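Local structure of 3-oxoacyl-[acyl-carrier protein] synthase (Thermus thermophilus, 1UB7) at residues A116-H121 / R174-G179. The protein probably catalyses the first condensation of fatty acid synthesis, joining acetyl-CoA and malonyl-ACP to give acetoacetyl-ACP. Sequence-based numbering, arbitrary orientation.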
loop_
_atom_site.group_PDB
_atom_site.type_symbol
_atom_site.label_atom_id
_atom_site.label_comp_id
_atom_site.label_asym_id
_atom_site.label_seq_id
_atom_site.Cartn_x
_atom_site.Cartn_y
_atom_site.Cartn_z
ATOM N N ALA A 116 -1.881 6.821 5.568
ATOM C CA ALA A 116 -2.586 7.270 4.359
ATOM C C ALA A 116 -2.859 8.780 4.359
ATOM O O ALA A 116 -2.851 9.422 3.305
ATOM C CB ALA A 116 -3.902 6.513 4.199
ATOM N N LEU A 117 -3.119 9.339 5.538
ATOM C CA LEU A 117 -3.396 10.765 5.641
ATOM C C LEU A 117 -2.132 11.526 5.291
ATOM O O LEU A 117 -2.183 12.532 4.579
ATOM C CB LEU A 117 -3.874 11.143 7.064
ATOM C CG LEU A 117 -5.254 10.623 7.519
ATOM C CD1 LEU A 117 -5.509 11.007 8.971
ATOM C CD2 LEU A 117 -6.354 11.201 6.621
ATOM N N ALA A 118 -0.997 11.034 5.786
ATOM C CA ALA A 118 0.283 11.672 5.518
ATOM C C ALA A 118 0.562 11.576 4.025
ATOM O O ALA A 118 0.948 12.563 3.385
ATOM C CB ALA A 118 1.387 10.995 6.312
ATOM N N GLN A 119 0.352 10.393 3.459
ATOM C CA GLN A 119 0.574 10.218 2.025
ATOM C C GLN A 119 -0.361 11.104 1.199
ATOM O O GLN A 119 0.035 11.652 0.160
ATOM C CB GLN A 119 0.382 8.752 1.624
ATOM C CG GLN A 119 1.684 7.980 1.488
ATOM C CD GLN A 119 2.563 8.451 0.316
ATOM O OE1 GLN A 119 3.723 8.065 0.233
ATOM N NE2 GLN A 119 2.009 9.272 -0.592
ATOM N N ALA A 120 -1.601 11.239 1.664
ATOM C CA ALA A 120 -2.582 12.061 0.978
ATOM C C ALA A 120 -2.119 13.502 1.020
ATOM O O ALA A 120 -2.162 14.215 0.008
ATOM C CB ALA A 120 -3.911 11.928 1.632
ATOM N N HIS A 121 -1.664 13.917 2.195
ATOM C CA HIS A 121 -1.149 15.264 2.401
ATOM C C HIS A 121 -0.034 15.559 1.376
ATOM O O HIS A 121 -0.071 16.579 0.673
ATOM C CB HIS A 121 -0.596 15.385 3.825
ATOM C CG HIS A 121 0.182 16.645 4.073
ATOM N ND1 HIS A 121 -0.418 17.879 4.221
ATOM C CD2 HIS A 121 1.516 16.863 4.180
ATOM C CE1 HIS A 121 0.511 18.801 4.407
ATOM N NE2 HIS A 121 1.694 18.212 4.385
ATOM N N ARG A 174 -0.699 19.905 10.713
ATOM C CA ARG A 174 0.414 20.687 11.221
ATOM C C ARG A 174 1.659 19.842 11.405
ATOM O O ARG A 174 2.773 20.358 11.388
ATOM C CB ARG A 174 0.029 21.353 12.543
ATOM C CG ARG A 174 -1.177 22.265 12.416
ATOM C CD ARG A 174 -1.374 23.114 13.648
ATOM N NE ARG A 174 -0.239 24.002 13.859
ATOM C CZ ARG A 174 -0.187 24.939 14.799
ATOM N NH1 ARG A 174 -1.216 25.112 15.618
ATOM N NH2 ARG A 174 0.892 25.702 14.920
ATOM N N SER A 175 1.473 18.539 11.575
ATOM C CA SER A 175 2.607 17.647 11.751
ATOM C C SER A 175 2.231 16.191 11.577
ATOM O O SER A 175 1.056 15.817 11.633
ATOM C CB SER A 175 3.217 17.828 13.142
ATOM O OG SER A 175 2.299 17.418 14.141
ATOM N N PHE A 176 3.259 15.375 11.375
ATOM C CA PHE A 176 3.118 13.934 11.217
ATOM C C PHE A 176 4.370 13.312 11.821
ATOM O O PHE A 176 5.482 13.810 11.625
ATOM C CB PHE A 176 3.074 13.513 9.730
ATOM C CG PHE A 176 1.785 13.840 9.012
ATOM C CD1 PHE A 176 0.653 13.046 9.186
ATOM C CD2 PHE A 176 1.722 14.934 8.136
ATOM C CE1 PHE A 176 -0.541 13.334 8.496
ATOM C CE2 PHE A 176 0.540 15.240 7.438
ATOM C CZ PHE A 176 -0.597 14.438 7.619
ATOM N N VAL A 177 4.177 12.236 12.569
ATOM C CA VAL A 177 5.275 11.490 13.137
ATOM C C VAL A 177 4.920 10.082 12.712
ATOM O O VAL A 177 3.863 9.567 13.081
ATOM C CB VAL A 177 5.328 11.606 14.680
ATOM C CG1 VAL A 177 6.337 10.605 15.254
ATOM C CG2 VAL A 177 5.728 13.027 15.069
ATOM N N LEU A 178 5.785 9.474 11.907
ATOM C CA LEU A 178 5.549 8.125 11.399
ATOM C C LEU A 178 6.784 7.266 11.609
ATOM O O LEU A 178 7.910 7.745 11.472
ATOM C CB LEU A 178 5.241 8.170 9.895
ATOM C CG LEU A 178 4.191 9.121 9.310
ATOM C CD1 LEU A 178 4.262 9.006 7.809
ATOM C CD2 LEU A 178 2.778 8.790 9.805
ATOM N N GLY A 179 6.580 5.992 11.908
ATOM C CA GLY A 179 7.720 5.123 12.112
ATOM C C GLY A 179 7.430 3.637 12.045
ATOM O O GLY A 179 6.276 3.205 12.087
#
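F176 lays one face of its ring against A118, where the small side chain lets the ring come right up to the helix backbone. The A118 CA stands 3.7 Å from the ring centroid, 22° off the normal, a CH-pi contact displaced toward the CE1 rim; A118 CB adds a 3.6 Å approach to F176 CD1. F176 leaves the strand toward the helix, with CG anti to the carbonyl carbon and beside the backbone N, and the ring so placed lies against A118. One helical turn on, H121 comes across the ring at a slant with CG anti to its own backbone N (chi1 170°), and its ring receives F176 CE2 over one face, 3.7 Å from H121 CG. The ring planes meet obliquely, at 47°, with the centroids 5.4 Å apart. A hydrogen bond between H121 ND1 and S2 OG anchors the imidazole. At the other end L178 puts CD1 3.8 Å from A118 CB, while L117 CB flanks F176 CE1 more loosely at 4.2 Å. L128 of the second subunit packs on A118 and H121, beside the dimer interface. Helix 112-125, starting just after predicted active-site C110, belongs to the buried helix layer between the two sheets of the five-layer alpha-beta-alpha-beta-alpha thiolase fold.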